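Local coordinates for protein YibA (Escherichia coli, PDB 1OYZ) that is of unknown function, tentatively assigned an oxidoreductase activity, and folds into a curved array of helices with a HEAT-repeat region, at residues Lys12-Gly15 with Leu16-Cys20; His35-Leu38 with Lys39-Ser42; Lys21-Asn24 with Asp25-Phe29. All coordinates share one frame; numbering follows the deposited sequence.

Interaction 1 (Lys12-Gly15 with Leu16-Cys20); sequences KEYG and LYNQC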
# COMPACT_ATOMS: atom_id res chain seq x y z
N LYS A 12 -10.80 -11.72 -12.76
CA LYS A 12 -11.40 -13.04 -12.83
C LYS A 12 -12.65 -13.17 -11.96
O LYS A 12 -13.48 -14.04 -12.18
CB LYS A 12 -10.38 -14.12 -12.42
CG LYS A 12 -9.58 -14.70 -13.58
CD LYS A 12 -8.57 -13.73 -14.16
CE LYS A 12 -7.68 -14.41 -15.19
NZ LYS A 12 -6.98 -15.61 -14.61
N GLU A 13 -12.78 -12.28 -10.98
CA GLU A 13 -13.93 -12.33 -10.09
C GLU A 13 -15.11 -11.51 -10.60
O GLU A 13 -16.23 -11.66 -10.13
CB GLU A 13 -13.55 -11.82 -8.71
CG GLU A 13 -12.19 -12.29 -8.26
CD GLU A 13 -11.82 -11.79 -6.87
OE1 GLU A 13 -10.71 -12.12 -6.42
OE2 GLU A 13 -12.64 -11.09 -6.23
N TYR A 14 -14.85 -10.64 -11.57
CA TYR A 14 -15.90 -9.77 -12.10
C TYR A 14 -17.19 -10.52 -12.42
O TYR A 14 -18.27 -10.13 -11.98
CB TYR A 14 -15.39 -9.01 -13.33
CG TYR A 14 -16.28 -7.86 -13.74
CD1 TYR A 14 -16.54 -6.80 -12.86
CD2 TYR A 14 -16.86 -7.82 -15.01
CE1 TYR A 14 -17.36 -5.72 -13.24
CE2 TYR A 14 -17.68 -6.75 -15.40
CZ TYR A 14 -17.92 -5.71 -14.52
OH TYR A 14 -18.75 -4.68 -14.91
N GLY A 15 -17.06 -11.61 -13.18
CA GLY A 15 -18.23 -12.40 -13.54
C GLY A 15 -19.10 -12.74 -12.35
O GLY A 15 -20.31 -12.53 -12.35
N LEU A 16 -18.47 -13.26 -11.31
CA LEU A 16 -19.16 -13.65 -10.09
C LEU A 16 -19.73 -12.42 -9.38
O LEU A 16 -20.79 -12.47 -8.77
CB LEU A 16 -18.18 -14.40 -9.18
CG LEU A 16 -18.68 -15.16 -7.95
CD1 LEU A 16 -18.53 -14.28 -6.76
CD2 LEU A 16 -20.11 -15.64 -8.10
N TYR A 17 -19.02 -11.32 -9.46
CA TYR A 17 -19.46 -10.10 -8.82
C TYR A 17 -20.79 -9.64 -9.48
O TYR A 17 -21.74 -9.26 -8.77
CB TYR A 17 -18.37 -9.06 -8.94
CG TYR A 17 -18.79 -7.65 -8.65
CD1 TYR A 17 -19.08 -7.25 -7.35
CD2 TYR A 17 -18.84 -6.70 -9.67
CE1 TYR A 17 -19.39 -5.92 -7.06
CE2 TYR A 17 -19.16 -5.37 -9.41
CZ TYR A 17 -19.42 -4.99 -8.10
OH TYR A 17 -19.67 -3.68 -7.84
N ASN A 18 -20.85 -9.71 -10.81
CA ASN A 18 -22.06 -9.34 -11.54
C ASN A 18 -23.19 -10.28 -11.19
O ASN A 18 -24.34 -9.86 -11.13
CB ASN A 18 -21.85 -9.37 -13.05
CG ASN A 18 -21.02 -8.23 -13.54
OD1 ASN A 18 -20.53 -8.26 -14.66
ND2 ASN A 18 -20.86 -7.20 -12.72
N GLN A 19 -22.90 -11.56 -10.97
CA GLN A 19 -23.98 -12.47 -10.60
C GLN A 19 -24.57 -12.04 -9.26
O GLN A 19 -25.79 -12.03 -9.10
CB GLN A 19 -23.49 -13.91 -10.45
CG GLN A 19 -23.50 -14.74 -11.71
CD GLN A 19 -23.12 -16.18 -11.43
OE1 GLN A 19 -22.04 -16.46 -10.92
NE2 GLN A 19 -24.02 -17.10 -11.73
N CYS A 20 -23.70 -11.72 -8.30
CA CYS A 20 -24.13 -11.31 -6.97
C CYS A 20 -25.03 -10.10 -7.02
O CYS A 20 -25.97 -9.99 -6.23
CB CYS A 20 -22.91 -11.00 -6.07
SG CYS A 20 -21.99 -12.45 -5.47
O HOH W 1 -16.36 -14.65 -12.03
O HOH W 2 -21.26 -4.68 -13.32

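Interaction 2 (His35-Leu38 with Lys39-Ser42); sequences HNSL and KRIS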
# COMPACT_ATOMS: atom_id res chain seq x y z
N HIS A 35 -19.51 -20.50 3.39
CA HIS A 35 -18.23 -21.09 3.79
C HIS A 35 -17.09 -20.70 2.86
O HIS A 35 -15.91 -20.83 3.23
CB HIS A 35 -18.34 -22.62 3.88
CG HIS A 35 -19.14 -23.09 5.06
ND1 HIS A 35 -18.90 -22.66 6.35
CD2 HIS A 35 -20.18 -23.96 5.15
CE1 HIS A 35 -19.75 -23.24 7.18
NE2 HIS A 35 -20.53 -24.03 6.48
N ASN A 36 -17.43 -20.23 1.67
CA ASN A 36 -16.40 -19.82 0.72
C ASN A 36 -16.09 -18.35 0.89
O ASN A 36 -16.97 -17.50 0.91
CB ASN A 36 -16.81 -20.08 -0.73
CG ASN A 36 -15.69 -19.73 -1.71
OD1 ASN A 36 -14.75 -20.50 -1.88
ND2 ASN A 36 -15.78 -18.55 -2.32
N SER A 37 -14.80 -18.06 0.99
CA SER A 37 -14.32 -16.71 1.20
C SER A 37 -14.72 -15.74 0.09
O SER A 37 -15.24 -14.66 0.35
CB SER A 37 -12.80 -16.72 1.33
OG SER A 37 -12.36 -15.47 1.81
N LEU A 38 -14.45 -16.15 -1.15
CA LEU A 38 -14.76 -15.34 -2.31
C LEU A 38 -16.24 -15.00 -2.38
O LEU A 38 -16.62 -13.90 -2.80
CB LEU A 38 -14.34 -16.07 -3.58
CG LEU A 38 -14.48 -15.24 -4.85
CD1 LEU A 38 -13.72 -13.91 -4.72
CD2 LEU A 38 -13.93 -16.05 -6.00
N LYS A 39 -17.06 -15.97 -1.98
CA LYS A 39 -18.49 -15.74 -1.98
C LYS A 39 -18.85 -14.65 -0.98
O LYS A 39 -19.67 -13.78 -1.25
CB LYS A 39 -19.26 -17.03 -1.65
CG LYS A 39 -19.68 -17.82 -2.88
CD LYS A 39 -20.83 -18.76 -2.57
CE LYS A 39 -21.38 -19.40 -3.85
NZ LYS A 39 -22.53 -20.35 -3.58
N ARG A 40 -18.23 -14.69 0.19
CA ARG A 40 -18.51 -13.68 1.21
C ARG A 40 -18.08 -12.28 0.78
O ARG A 40 -18.76 -11.29 1.01
CB ARG A 40 -17.80 -14.07 2.51
CG ARG A 40 -18.40 -15.30 3.17
CD ARG A 40 -17.85 -15.53 4.58
NE ARG A 40 -16.63 -16.32 4.55
CZ ARG A 40 -15.42 -15.82 4.44
NH1 ARG A 40 -15.24 -14.51 4.37
NH2 ARG A 40 -14.37 -16.64 4.37
N ILE A 41 -16.92 -12.21 0.16
CA ILE A 41 -16.37 -10.95 -0.27
C ILE A 41 -17.19 -10.30 -1.40
O ILE A 41 -17.48 -9.09 -1.38
CB ILE A 41 -14.94 -11.17 -0.72
CG1 ILE A 41 -14.10 -11.47 0.52
CG2 ILE A 41 -14.47 -9.98 -1.58
CD1 ILE A 41 -12.70 -12.02 0.21
N SER A 42 -17.52 -11.12 -2.40
CA SER A 42 -18.27 -10.68 -3.57
C SER A 42 -19.58 -10.06 -3.11
O SER A 42 -19.94 -8.94 -3.51
CB SER A 42 -18.51 -11.86 -4.51
OG SER A 42 -17.28 -12.28 -5.11

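Interaction 3 (Lys21-Asn24 with Asp25-Phe29); sequences KKLN and DDELF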
# COMPACT_ATOMS: atom_id res chain seq x y z
N LYS A 21 -24.75 -9.18 -7.93
CA LYS A 21 -25.56 -7.98 -8.08
C LYS A 21 -27.03 -8.29 -8.40
O LYS A 21 -27.90 -7.49 -8.06
CB LYS A 21 -24.96 -7.06 -9.15
CG LYS A 21 -23.68 -6.41 -8.66
CD LYS A 21 -22.94 -5.59 -9.72
CE LYS A 21 -23.66 -4.31 -10.05
NZ LYS A 21 -22.74 -3.45 -10.87
N LYS A 22 -27.30 -9.43 -9.03
CA LYS A 22 -28.69 -9.79 -9.35
C LYS A 22 -29.50 -10.14 -8.11
O LYS A 22 -30.72 -10.14 -8.16
CB LYS A 22 -28.74 -10.98 -10.31
CG LYS A 22 -28.29 -10.67 -11.73
CD LYS A 22 -28.42 -11.87 -12.65
CE LYS A 22 -27.57 -11.67 -13.90
NZ LYS A 22 -26.11 -11.54 -13.56
N LEU A 23 -28.81 -10.43 -7.01
CA LEU A 23 -29.46 -10.82 -5.75
C LEU A 23 -30.03 -9.68 -4.90
O LEU A 23 -29.53 -8.57 -4.95
CB LEU A 23 -28.44 -11.60 -4.91
CG LEU A 23 -27.83 -12.83 -5.59
CD1 LEU A 23 -26.73 -13.38 -4.72
CD2 LEU A 23 -28.91 -13.87 -5.84
N ASN A 24 -31.08 -9.96 -4.11
CA ASN A 24 -31.64 -8.92 -3.23
C ASN A 24 -30.85 -8.88 -1.90
O ASN A 24 -30.06 -9.78 -1.63
CB ASN A 24 -33.13 -9.16 -2.96
CG ASN A 24 -33.39 -10.44 -2.20
OD1 ASN A 24 -32.97 -10.61 -1.05
ND2 ASN A 24 -34.10 -11.36 -2.85
N ASP A 25 -31.07 -7.85 -1.09
CA ASP A 25 -30.34 -7.73 0.17
C ASP A 25 -30.37 -8.97 1.02
O ASP A 25 -29.34 -9.48 1.44
CB ASP A 25 -30.86 -6.57 1.00
CG ASP A 25 -30.48 -5.23 0.42
OD1 ASP A 25 -29.75 -5.23 -0.60
OD2 ASP A 25 -30.91 -4.19 0.98
N ASP A 26 -31.58 -9.45 1.27
CA ASP A 26 -31.80 -10.64 2.07
C ASP A 26 -30.89 -11.78 1.64
O ASP A 26 -30.36 -12.50 2.48
CB ASP A 26 -33.27 -11.07 1.96
CG ASP A 26 -33.48 -12.50 2.44
OD1 ASP A 26 -33.38 -12.76 3.67
OD2 ASP A 26 -33.75 -13.37 1.58
N GLU A 27 -30.72 -11.95 0.33
CA GLU A 27 -29.89 -13.03 -0.19
C GLU A 27 -28.41 -12.74 -0.00
O GLU A 27 -27.64 -13.64 0.31
CB GLU A 27 -30.23 -13.28 -1.66
CG GLU A 27 -31.69 -13.63 -1.81
CD GLU A 27 -32.20 -13.56 -3.23
OE1 GLU A 27 -31.78 -12.67 -3.99
OE2 GLU A 27 -33.08 -14.39 -3.56
N LEU A 28 -28.03 -11.48 -0.18
CA LEU A 28 -26.65 -11.09 -0.02
C LEU A 28 -26.24 -11.26 1.43
O LEU A 28 -25.19 -11.82 1.74
CB LEU A 28 -26.45 -9.65 -0.47
CG LEU A 28 -26.73 -9.40 -1.95
CD1 LEU A 28 -26.57 -7.94 -2.24
CD2 LEU A 28 -25.78 -10.23 -2.81
N PHE A 29 -27.11 -10.79 2.33
CA PHE A 29 -26.86 -10.91 3.75
C PHE A 29 -26.57 -12.36 4.12
O PHE A 29 -25.65 -12.66 4.87
CB PHE A 29 -28.06 -10.42 4.56
CG PHE A 29 -28.36 -8.97 4.37
CD1 PHE A 29 -27.33 -8.05 4.18
CD2 PHE A 29 -29.67 -8.50 4.43
CE1 PHE A 29 -27.61 -6.67 4.06
CE2 PHE A 29 -29.95 -7.14 4.31
CZ PHE A 29 -28.92 -6.22 4.12

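Interaction 1 (Lys12-Gly15 with Leu16-Cys20)
Tyr14 and Asn18 sit one turn apart on helix 14-21, the first helix of this all-helical chain, and meet as an i, i+4 pair of aromatic and amide. Asn18 places its amide over one face of the Tyr14 ring: OD1 of Asn18 lies 3.3 Å from CE2 of Tyr14, while ND2 hangs over the rim of the same face. With the ring and amide planes 72° apart, the amide stands steeply on the ring and does not stack flat on it. Tyr14 starts away from the following turn, but with CG anti to the backbone N (chi1 -166°) its ring swings forward along the helix, within range of both Tyr17 and Asn18. CD1 of Tyr14 touches CD2 of Tyr17 at 3.9 Å, an oblique ring contact. A water joins the far ends of the first pair, 3.0 Å from the Tyr14 OH and accepting a weak bond from the Asn18 ND2. Beneath the side chains, regular helical bonds fix the spacing: Tyr17 N to Glu13 O and Asn18 N to Tyr14 O, each with its donor close to the line of the carbonyl, then Gln19 N to Gly15 O at 3.1 Å. Farther out, Tyr17 makes a cation-pi contact with Arg45 and packs on Leu49, while Leu16 and Cys20 rest on Ser42 and Val46, so this side of the helix lies against helix 37-50. Glu13 is tied at its amide to the Ser11 hydroxyl and sends its side chain onto Leu38. At the beginning of the segment a second water bridges two backbone groups across one turn, donating to Lys12 O at 2.9 Å and accepting from Leu16 N at 2.6 Å.

Interaction 2 (His35-Leu38 with Lys39-Ser42)
The first turn of helix 37-50, entered through Asn36 at the N-cap, brings Arg40 back over the backbone of Asn36 and Ser37. The Arg40 guanidinium lays one face on Ser37, with NH2 of Arg40 3.2 Å from CA of Ser37 and 3.4 Å from its CB. A bend at chi3 (-87°) turns the end of the arginine back along the helix start, and its NE makes a weak hydrogen bond to Asp34 O in the preceding loop. Asn36 O also faces the guanidinium, while accepting the backbone bond from Arg40 N at 3.2 Å. One residue on, Ile41 N reaches Ser37 O at 3.0 Å, and the CG1 branch of Ile41 folds over that same carbonyl oxygen, 3.4 Å from Ser37 O. Leu38 O receives Ser42 N at 2.9 Å. Lys39 crosses the Asn36 side chain at about a right angle. Arg40 thus lies by the loop before the helix, whereas the side of the helix bearing Leu38 and Ser42 is turned to helix 14-21, with Ser42 against Cys20.

Interaction 3 (Lys21-Asn24 with Asp25-Phe29)
Glu27 reaches back from the first turn of helix 25-31 across Asn24. Its CB lies 3.5 Å from Asn24 O, and CG passes the Asn24 amide group, 3.4 Å from OD1 of that asparagine. From there the chain runs extended, and CD comes up against Asn24 ND2. At the tip, Glu27 OE1 takes the backbone hydrogen of Asn24 N in a bond of 2.8 Å and 165°, met on the anti side of the carboxylate and somewhat out of its plane. The same oxygen touches CD2 of Leu23 at 3.6 Å. The carboxylate lies nearly flat against the Asn24 amide, the two planes 15° apart, yet the angle there is poor for a bond from ND2. In return Asn24 OD1 accepts from Glu27 N at 3.0 Å, the donor standing above the carbonyl plane. This reciprocal exchange, side chain of each to backbone N of the other, is a capping box with Asn24 as N-cap. Asn24 holds CG between its backbone N and carbonyl carbon (chi1 64°), which brings OD1 to the N-H of Glu27. Replacing Glu27 by an alanine removes the carboxylate and is likely to leave the backbone N-H of Asn24 without its acceptor and the loop less firmly tied to the helix. Asn24 O meanwhile receives Leu28 N at 3.0 Å, with a weaker second bond from Glu27 N. Flanking the box, CB of Leu23 meets CD2 of Leu28 at 3.7 Å, the apolar pairing of a hydrophobic staple. Leu28 also packs on Leu47 of helix 37-50, whose Arg50 forms a salt bridge with OD1 of Asp25 and hydrogen-bonds Leu23 O through the same NH2.

Overall arrangement
All three contacts lie at the N-terminal end of the chain, on the same side of its centre, and come in the chain order 1, 3, 2. Interactions 1 and 3 follow each other directly where helix 14-21 gives way to helix 25-31; their centres are 13 Å apart, and Cys20 O touches CD2 of Leu28 at 3.4 Å. Interaction 2, centred 11 Å from interaction 1, joins it side by side: OE2 of Glu13 lies 3.4 Å from CD1 of Leu38, and SG of Cys20 3.7 Å from CB of Ser42. Interactions 2 and 3 do not touch, their nearest atoms about 6 Å apart, but helix 37-50 packs against residues of both other contacts.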